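Local coordinates for protein imidazolonepropionase (Unidentified, PDB 2Q09) that catalyses the hydrolytic opening of the imidazolone ring of imidazolone-5-propanoate to N-formimidoyl-L-glutamate, the third step of histidine degradation, at residues 29-34 with 43-48; 17-22 with 366-371; 375-380 with 394-399. All coordinates share one frame; numbering follows the deposited sequence.

Interaction 1 of 3, residues 29-34 with 43-48; sequences PHALGV and VPMQDL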
loop_
_atom_site.group_PDB
_atom_site.type_symbol
_atom_site.label_atom_id
_atom_site.label_comp_id
_atom_site.label_asym_id
_atom_site.label_seq_id
_atom_site.Cartn_x
_atom_site.Cartn_y
_atom_site.Cartn_z
ATOM N N PRO A 29 -19.260 0.899 23.951
ATOM C CA PRO A 29 -20.117 1.346 22.848
ATOM C C PRO A 29 -20.188 2.872 22.760
ATOM O O PRO A 29 -20.304 3.563 23.777
ATOM C CB PRO A 29 -21.462 0.719 23.191
ATOM C CG PRO A 29 -21.063 -0.562 23.847
ATOM C CD PRO A 29 -19.938 -0.126 24.762
ATOM N N HIS A 30 -20.101 3.390 21.540
ATOM C CA HIS A 30 -20.144 4.828 21.300
ATOM C C HIS A 30 -21.113 5.180 20.186
ATOM O O HIS A 30 -21.725 4.315 19.566
ATOM C CB HIS A 30 -18.766 5.351 20.878
ATOM C CG HIS A 30 -17.853 5.679 22.018
ATOM N ND1 HIS A 30 -17.493 4.757 22.978
ATOM C CD2 HIS A 30 -17.207 6.826 22.336
ATOM C CE1 HIS A 30 -16.663 5.325 23.838
ATOM N NE2 HIS A 30 -16.475 6.578 23.471
ATOM N N ALA A 31 -21.225 6.480 19.941
ATOM C CA ALA A 31 -22.057 7.020 18.880
ATOM C C ALA A 31 -21.057 7.763 18.005
ATOM O O ALA A 31 -20.273 8.565 18.511
ATOM C CB ALA A 31 -23.088 7.990 19.445
ATOM N N LEU A 32 -21.060 7.486 16.708
ATOM C CA LEU A 32 -20.129 8.150 15.803
ATOM C C LEU A 32 -20.891 9.033 14.821
ATOM O O LEU A 32 -21.706 8.548 14.040
ATOM C CB LEU A 32 -19.294 7.106 15.048
ATOM C CG LEU A 32 -18.102 7.604 14.221
ATOM C CD1 LEU A 32 -17.280 6.416 13.748
ATOM C CD2 LEU A 32 -18.590 8.423 13.034
ATOM N N GLY A 33 -20.621 10.334 14.875
ATOM C CA GLY A 33 -21.291 11.271 13.990
ATOM C C GLY A 33 -20.314 11.880 13.006
ATOM O O GLY A 33 -19.162 12.142 13.346
ATOM N N VAL A 34 -20.758 12.098 11.776
ATOM C CA VAL A 34 -19.869 12.672 10.784
ATOM C C VAL A 34 -20.383 14.008 10.273
ATOM O O VAL A 34 -21.588 14.251 10.215
ATOM C CB VAL A 34 -19.671 11.707 9.584
ATOM C CG1 VAL A 34 -19.223 10.341 10.088
ATOM C CG2 VAL A 34 -20.946 11.591 8.774
ATOM N N VAL A 43 -19.048 9.848 21.044
ATOM C CA VAL A 43 -19.612 9.914 22.385
ATOM C C VAL A 43 -20.113 8.579 22.923
ATOM O O VAL A 43 -20.891 7.888 22.268
ATOM C CB VAL A 43 -20.798 10.895 22.412
ATOM C CG1 VAL A 43 -21.333 11.040 23.834
ATOM C CG2 VAL A 43 -20.375 12.234 21.840
ATOM N N PRO A 44 -19.674 8.199 24.129
ATOM C CA PRO A 44 -20.121 6.933 24.716
ATOM C C PRO A 44 -21.643 6.895 24.774
ATOM O O PRO A 44 -22.284 7.917 25.004
ATOM C CB PRO A 44 -19.467 6.933 26.104
ATOM C CG PRO A 44 -19.116 8.386 26.353
ATOM C CD PRO A 44 -18.706 8.880 25.004
HETATM N N MSE A 45 -22.221 5.721 24.548
HETATM C CA MSE A 45 -23.669 5.580 24.563
HETATM C C MSE A 45 -24.315 5.873 25.916
HETATM O O MSE A 45 -25.463 6.299 25.970
HETATM C CB MSE A 45 -24.073 4.182 24.082
HETATM C CG MSE A 45 -23.848 3.953 22.584
HETATM SE SE MSE A 45 -24.750 5.280 21.463
HETATM C CE MSE A 45 -26.555 4.589 21.694
ATOM N N GLN A 46 -23.585 5.653 27.005
ATOM C CA GLN A 46 -24.141 5.919 28.330
ATOM C C GLN A 46 -24.446 7.401 28.518
ATOM O O GLN A 46 -25.259 7.774 29.359
ATOM C CB GLN A 46 -23.193 5.421 29.431
ATOM C CG GLN A 46 -21.786 5.973 29.370
ATOM C CD GLN A 46 -20.966 5.613 30.599
ATOM O OE1 GLN A 46 -21.305 5.999 31.714
ATOM N NE2 GLN A 46 -19.888 4.868 30.404
ATOM N N ASP A 47 -23.790 8.247 27.730
ATOM C CA ASP A 47 -24.005 9.690 27.790
ATOM C C ASP A 47 -25.141 10.082 26.854
ATOM O O ASP A 47 -25.261 11.244 26.478
ATOM C CB ASP A 47 -22.741 10.446 27.359
ATOM C CG ASP A 47 -21.589 10.272 28.325
ATOM O OD1 ASP A 47 -21.555 9.253 29.040
ATOM O OD2 ASP A 47 -20.709 11.156 28.358
ATOM N N LEU A 48 -25.965 9.115 26.471
ATOM C CA LEU A 48 -27.081 9.383 25.573
ATOM C C LEU A 48 -28.287 8.511 25.891
ATOM O O LEU A 48 -28.151 7.407 26.404
ATOM C CB LEU A 48 -26.652 9.149 24.119
ATOM C CG LEU A 48 -25.557 10.062 23.561
ATOM C CD1 LEU A 48 -25.255 9.694 22.119
ATOM C CD2 LEU A 48 -26.012 11.512 23.658
HETATM O O HOH W 1 -21.414 3.198 26.556
#

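Interaction 2 of 3, residues 17-22 with 366-371; sequences LRSDLA and QLRVGM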
loop_
_atom_site.group_PDB
_atom_site.type_symbol
_atom_site.label_atom_id
_atom_site.label_comp_id
_atom_site.label_asym_id
_atom_site.label_seq_id
_atom_site.Cartn_x
_atom_site.Cartn_y
_atom_site.Cartn_z
ATOM N N LEU A 17 -7.908 2.276 17.284
ATOM C CA LEU A 17 -6.543 2.173 16.780
ATOM C C LEU A 17 -5.825 3.508 17.026
ATOM O O LEU A 17 -4.931 3.901 16.267
ATOM C CB LEU A 17 -6.528 1.827 15.277
ATOM C CG LEU A 17 -6.457 0.354 14.835
ATOM C CD1 LEU A 17 -5.138 -0.254 15.322
ATOM C CD2 LEU A 17 -7.649 -0.439 15.413
ATOM N N ARG A 18 -6.218 4.197 18.095
ATOM C CA ARG A 18 -5.592 5.473 18.443
ATOM C C ARG A 18 -4.126 5.255 18.820
ATOM O O ARG A 18 -3.791 4.308 19.529
ATOM C CB ARG A 18 -6.318 6.141 19.616
ATOM C CG ARG A 18 -7.680 6.720 19.286
ATOM C CD ARG A 18 -8.251 7.462 20.493
ATOM N NE ARG A 18 -7.405 8.589 20.869
ATOM C CZ ARG A 18 -7.543 9.293 21.985
ATOM N NH1 ARG A 18 -8.493 8.991 22.852
ATOM N NH2 ARG A 18 -6.726 10.302 22.233
ATOM N N SER A 19 -3.257 6.142 18.350
ATOM C CA SER A 19 -1.827 6.042 18.629
ATOM C C SER A 19 -1.477 6.130 20.115
ATOM O O SER A 19 -0.441 5.636 20.545
ATOM C CB SER A 19 -1.071 7.141 17.879
ATOM O OG SER A 19 -1.546 8.421 18.260
ATOM N N ASP A 20 -2.347 6.748 20.903
ATOM C CA ASP A 20 -2.080 6.904 22.326
ATOM C C ASP A 20 -2.804 5.878 23.185
ATOM O O ASP A 20 -2.743 5.947 24.415
ATOM C CB ASP A 20 -2.465 8.315 22.768
ATOM C CG ASP A 20 -3.961 8.533 22.773
ATOM O OD1 ASP A 20 -4.663 7.947 21.922
ATOM O OD2 ASP A 20 -4.440 9.301 23.628
ATOM N N LEU A 21 -3.489 4.934 22.544
ATOM C CA LEU A 21 -4.205 3.894 23.273
ATOM C C LEU A 21 -3.587 2.525 23.021
ATOM O O LEU A 21 -3.165 2.222 21.903
ATOM C CB LEU A 21 -5.686 3.877 22.883
ATOM C CG LEU A 21 -6.500 5.105 23.302
ATOM C CD1 LEU A 21 -7.965 4.889 22.972
ATOM C CD2 LEU A 21 -6.330 5.342 24.801
ATOM N N ALA A 22 -3.551 1.698 24.060
ATOM C CA ALA A 22 -2.970 0.365 23.962
ATOM C C ALA A 22 -3.723 -0.570 23.021
ATOM O O ALA A 22 -4.928 -0.426 22.802
ATOM C CB ALA A 22 -2.881 -0.265 25.343
ATOM N N GLN A 366 -7.160 6.269 12.073
ATOM C CA GLN A 366 -7.615 6.234 13.463
ATOM C C GLN A 366 -9.025 6.792 13.591
ATOM O O GLN A 366 -9.433 7.652 12.814
ATOM C CB GLN A 366 -6.689 7.064 14.349
ATOM C CG GLN A 366 -5.222 6.687 14.274
ATOM C CD GLN A 366 -4.361 7.601 15.117
ATOM O OE1 GLN A 366 -4.566 7.723 16.328
ATOM N NE2 GLN A 366 -3.394 8.255 14.484
ATOM N N LEU A 367 -9.771 6.299 14.574
ATOM C CA LEU A 367 -11.121 6.793 14.802
ATOM C C LEU A 367 -11.000 7.918 15.827
ATOM O O LEU A 367 -11.214 7.725 17.026
ATOM C CB LEU A 367 -12.045 5.682 15.327
ATOM C CG LEU A 367 -12.269 4.455 14.429
ATOM C CD1 LEU A 367 -13.388 3.609 15.028
ATOM C CD2 LEU A 367 -12.647 4.876 13.017
ATOM N N ARG A 368 -10.611 9.090 15.338
ATOM C CA ARG A 368 -10.463 10.274 16.172
ATOM C C ARG A 368 -11.265 11.423 15.591
ATOM O O ARG A 368 -11.390 11.557 14.376
ATOM C CB ARG A 368 -9.020 10.750 16.208
ATOM C CG ARG A 368 -8.003 9.841 16.822
ATOM C CD ARG A 368 -6.757 10.671 17.033
ATOM N NE ARG A 368 -5.649 9.919 17.596
ATOM C CZ ARG A 368 -4.800 10.417 18.484
ATOM N NH1 ARG A 368 -4.950 11.666 18.907
ATOM N NH2 ARG A 368 -3.804 9.679 18.943
ATOM N N VAL A 369 -11.773 12.280 16.467
ATOM C CA VAL A 369 -12.518 13.444 16.018
ATOM C C VAL A 369 -11.584 14.316 15.195
ATOM O O VAL A 369 -10.437 14.527 15.564
ATOM C CB VAL A 369 -13.061 14.243 17.221
ATOM C CG1 VAL A 369 -13.323 15.693 16.824
ATOM C CG2 VAL A 369 -14.338 13.597 17.716
ATOM N N GLY A 370 -12.073 14.802 14.064
ATOM C CA GLY A 370 -11.252 15.645 13.214
ATOM C C GLY A 370 -10.645 14.939 12.010
ATOM O O GLY A 370 -10.280 15.585 11.027
HETATM N N MSE A 371 -10.526 13.615 12.072
HETATM C CA MSE A 371 -9.963 12.867 10.947
HETATM C C MSE A 371 -11.059 12.458 9.967
HETATM O O MSE A 371 -12.241 12.492 10.307
HETATM C CB MSE A 371 -9.204 11.639 11.454
HETATM C CG MSE A 371 -7.958 12.014 12.236
HETATM SE SE MSE A 371 -6.845 10.483 12.659
HETATM C CE MSE A 371 -5.757 10.462 11.088
HETATM O O HOH W 2 -1.446 10.022 15.841
#

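Interaction 3 of 3, residues 375-380 with 394-399; sequences FLVWNC and QLVSRV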
loop_
_atom_site.group_PDB
_atom_site.type_symbol
_atom_site.label_atom_id
_atom_site.label_comp_id
_atom_site.label_asym_id
_atom_site.label_seq_id
_atom_site.Cartn_x
_atom_site.Cartn_y
_atom_site.Cartn_z
ATOM N N PHE A 375 -14.407 4.517 7.818
ATOM C CA PHE A 375 -14.489 3.463 8.814
ATOM C C PHE A 375 -15.327 2.288 8.347
ATOM O O PHE A 375 -16.044 2.375 7.337
ATOM C CB PHE A 375 -15.021 4.027 10.140
ATOM C CG PHE A 375 -16.364 4.685 10.036
ATOM C CD1 PHE A 375 -17.537 3.942 10.128
ATOM C CD2 PHE A 375 -16.457 6.061 9.861
ATOM C CE1 PHE A 375 -18.785 4.563 10.063
ATOM C CE2 PHE A 375 -17.695 6.695 9.794
ATOM C CZ PHE A 375 -18.863 5.946 9.891
ATOM N N LEU A 376 -15.245 1.191 9.093
ATOM C CA LEU A 376 -15.948 -0.027 8.732
ATOM C C LEU A 376 -16.720 -0.637 9.894
ATOM O O LEU A 376 -16.233 -0.661 11.024
ATOM C CB LEU A 376 -14.936 -1.068 8.249
ATOM C CG LEU A 376 -13.839 -0.600 7.290
ATOM C CD1 LEU A 376 -12.781 -1.682 7.157
ATOM C CD2 LEU A 376 -14.465 -0.264 5.928
ATOM N N VAL A 377 -17.909 -1.152 9.605
ATOM C CA VAL A 377 -18.720 -1.819 10.616
ATOM C C VAL A 377 -18.698 -3.291 10.226
ATOM O O VAL A 377 -19.150 -3.660 9.139
ATOM C CB VAL A 377 -20.172 -1.328 10.614
ATOM C CG1 VAL A 377 -20.990 -2.144 11.615
ATOM C CG2 VAL A 377 -20.224 0.148 10.979
ATOM N N TRP A 378 -18.162 -4.129 11.110
ATOM C CA TRP A 378 -18.048 -5.556 10.828
ATOM C C TRP A 378 -19.090 -6.412 11.518
ATOM O O TRP A 378 -19.749 -5.969 12.458
ATOM C CB TRP A 378 -16.683 -6.068 11.263
ATOM C CG TRP A 378 -15.527 -5.340 10.670
ATOM C CD1 TRP A 378 -14.922 -4.213 11.155
ATOM C CD2 TRP A 378 -14.790 -5.725 9.508
ATOM N NE1 TRP A 378 -13.847 -3.875 10.366
ATOM C CE2 TRP A 378 -13.744 -4.787 9.346
ATOM C CE3 TRP A 378 -14.916 -6.772 8.581
ATOM C CZ2 TRP A 378 -12.814 -4.876 8.301
ATOM C CZ3 TRP A 378 -13.990 -6.862 7.539
ATOM C CH2 TRP A 378 -12.953 -5.915 7.410
ATOM N N ASN A 379 -19.234 -7.650 11.060
ATOM C CA ASN A 379 -20.173 -8.556 11.690
ATOM C C ASN A 379 -19.406 -9.528 12.588
ATOM O O ASN A 379 -20.004 -10.408 13.203
ATOM C CB ASN A 379 -21.016 -9.306 10.649
ATOM C CG ASN A 379 -20.188 -10.201 9.751
ATOM O OD1 ASN A 379 -18.962 -10.269 9.864
ATOM N ND2 ASN A 379 -20.861 -10.897 8.845
ATOM N N CYS A 380 -18.086 -9.366 12.666
ATOM C CA CYS A 380 -17.301 -10.233 13.537
ATOM C C CYS A 380 -17.104 -9.537 14.884
ATOM O O CYS A 380 -17.133 -8.309 14.980
ATOM C CB CYS A 380 -15.960 -10.619 12.894
ATOM S SG CYS A 380 -14.955 -9.273 12.262
ATOM N N GLN A 394 -17.291 -9.780 5.362
ATOM C CA GLN A 394 -17.792 -9.546 6.712
ATOM C C GLN A 394 -18.199 -8.102 6.989
ATOM O O GLN A 394 -18.487 -7.740 8.135
ATOM C CB GLN A 394 -16.733 -9.977 7.726
ATOM C CG GLN A 394 -16.360 -11.444 7.635
ATOM C CD GLN A 394 -15.101 -11.765 8.413
ATOM O OE1 GLN A 394 -13.989 -11.432 7.985
ATOM N NE2 GLN A 394 -15.266 -12.403 9.571
ATOM N N LEU A 395 -18.226 -7.277 5.949
ATOM C CA LEU A 395 -18.602 -5.881 6.124
ATOM C C LEU A 395 -20.109 -5.691 6.197
ATOM O O LEU A 395 -20.853 -6.243 5.392
ATOM C CB LEU A 395 -18.052 -5.026 4.984
ATOM C CG LEU A 395 -16.535 -4.845 4.933
ATOM C CD1 LEU A 395 -16.167 -4.073 3.672
ATOM C CD2 LEU A 395 -16.064 -4.123 6.179
ATOM N N VAL A 396 -20.549 -4.919 7.179
ATOM C CA VAL A 396 -21.965 -4.620 7.341
ATOM C C VAL A 396 -22.148 -3.206 6.796
ATOM O O VAL A 396 -23.208 -2.848 6.274
ATOM C CB VAL A 396 -22.380 -4.654 8.829
ATOM C CG1 VAL A 396 -23.697 -3.932 9.023
ATOM C CG2 VAL A 396 -22.502 -6.100 9.302
ATOM N N SER A 397 -21.085 -2.417 6.905
ATOM C CA SER A 397 -21.103 -1.041 6.433
ATOM C C SER A 397 -19.679 -0.604 6.112
ATOM O O SER A 397 -18.747 -0.889 6.870
ATOM C CB SER A 397 -21.716 -0.129 7.506
ATOM O OG SER A 397 -21.754 1.225 7.086
ATOM N N ARG A 398 -19.508 0.073 4.982
ATOM C CA ARG A 398 -18.194 0.553 4.562
ATOM C C ARG A 398 -18.347 2.028 4.238
ATOM O O ARG A 398 -18.907 2.394 3.206
ATOM C CB ARG A 398 -17.698 -0.219 3.327
ATOM C CG ARG A 398 -16.353 0.265 2.781
ATOM C CD ARG A 398 -15.882 -0.628 1.622
ATOM N NE ARG A 398 -14.654 -0.121 1.019
ATOM C CZ ARG A 398 -14.607 0.891 0.162
ATOM N NH1 ARG A 398 -15.723 1.512 -0.213
ATOM N NH2 ARG A 398 -13.440 1.299 -0.309
ATOM N N VAL A 399 -17.843 2.873 5.132
ATOM C CA VAL A 399 -17.958 4.313 4.984
ATOM C C VAL A 399 -16.669 4.990 4.549
ATOM O O VAL A 399 -15.613 4.793 5.155
ATOM C CB VAL A 399 -18.433 4.946 6.308
ATOM C CG1 VAL A 399 -18.472 6.464 6.183
ATOM C CG2 VAL A 399 -19.804 4.413 6.663
HETATM O O HOH W 3 -18.041 -13.103 10.656
#

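Interaction 1 of 3, residues 29-34 with 43-48
A31 and V43 form a hydrogen-bonded antiparallel pair at the open end of a beta hairpin, made by strands 30-35 and 38-44. A31 N gives its hydrogen to V43 O at 2.7 Å, with a bent N-H...O angle of 137°. V43 N returns a straighter bond to A31 O at 3.1 Å. Beyond this pair the chain of 43-48 leaves the strand in a short 3-10 turn. The strand ends are still joined there, because M45 N bonds to P29 O at 3.0 Å. That donor stands above the carbonyl plane rather than on a lone pair. A water also donates to P29 O and is weakly held by Q46 N.

H30 and P44 are the next pair, non-hydrogen-bonded, with side chains that diverge. The H30 ring nevertheless lies flat against the P44 backbone. With CG beside the backbone N (chi1 -85°), the ring turns one face to P44 CA, a CH-pi contact 3.6 Å from the ring centroid and 5° off its normal. H30 ND1 is hydrogen-bonded to the carbonyl of E28.

On the A31 side of the hairpin the selenomethionine M45 folds back, bent at chi2 and chi3. L10 of the neighbouring strand 7-10 packs there too. The methyl A31 CB touches both M45 SE and L48 CD1, each at 3.8 Å.

Interaction 2 of 3, residues 17-22 with 366-371
The guanidinium of R368 has R18 over one of its faces and S19 N in plane at its edge. R18 NE sits over the centre of that face, 3.9 Å from R368 NE. The two guanidinium planes are 79° apart, so R18 presents its own edge to the flat of R368. These are like charges, and D20 lies close to both. D20 OD2 pairs with R18 NH2 at 2.9 Å, and D20 OD1 lies 3.6 Å from R368 NH2. Both oxygens are well out of the guanidinium planes, so the three residues form a salt-bridge network held by charge alone. S19 OG is 2.7 Å from R368 NH2.

Both segments are loops with turns: a type I beta turn from R18 to L21, and a type II turn from R368 to M371. The contact joins the loop after strand 12-14 to the loop leading into strand 375-378.

Q366 OE1 is gripped by two donors, which come from opposite faces of the amide plane. S19 N donates to Q366 OE1 at 2.9 Å from one side. R368 NE donates to Q366 OE1 at 2.8 Å from the other. Q366 CG lies beside the backbone N (chi1 -55°) and the chain then runs extended, which carries OE1 past L17 O to S19. A water joins Q366 NE2 to S19 OG. With an alanine here, S19 N would probably lose its acceptor and the R368 guanidinium would be freer to turn.

L367, centre of an inverse gamma turn, packs on T16 and on V64 of strand 63-73. L17 O is hydrogen-bonded to R352 of helix 352-357. R18 CG meets R368 CG at 4.0 Å.

Interaction 3 of 3, residues 375-380 with 394-399
F375 and V399 begin an antiparallel ladder in which strands 375-378 and 397-399 run at 176° to each other, their axes 4.8 Å apart at the closest. The ladder contains a classic beta bulge, where V396 and S397 both face V377. V377 O accepts from V396 N at 2.7 Å and from S397 N at 3.2 Å, the second on a lone pair. V377 N bonds almost straight to S397 O. Past the bulge the register has shifted by one, and W378 pairs with L395. N379 N then reaches Q394 O, while a water bridges N379 OD1 and Q394 NE2.

Strand 375-378 also pairs with strand 63-73, which carries the metal ligand H72 near its end, with H74 just beyond. On the L376 side, L376 CD2 packs on the aliphatic part of R398. The R398 guanidinium bonds to the carbonyls of P166 and V135. L395 lies beside W378 and sets its CD2 over the six-membered ring, a CH-pi contact 3.6 Å from the centroid. W378 NE1 bonds to T65.

On the other side, V377 CB meets S397 CB at 3.7 Å, and S397 OG bonds to E404. F375 and V399 point the same way. F375 CG sits between the backbone N and the carbonyl carbon (chi1 58°), which brings the ring alongside its neighbour across the strands. V399 CB stands over the ring centre, with V399 CG2 3.6 Å from F375 CE1.

Overall arrangement
The three contacts lie 15 to 18 Å apart between centres, away from the iron and inhibitor sites of the amidohydrolase barrel. Interaction 1 closes the hairpin 30-35/38-44, in the sheet that also holds strand 7-10. Along the chain it is nested within the loop closed by interaction 2, which brings residues 17-22 to 366-371 over 344 residues. Interaction 3 follows both. F375 links it to the others: L32 CD2 and V34 CG1 of interaction 1 pack on F375 CE2, and L367 CD2 of interaction 2 touches F375 CB. The N-terminal strands are thus joined to the C-terminal chain, which returns after the barrel to complete this smaller beta region.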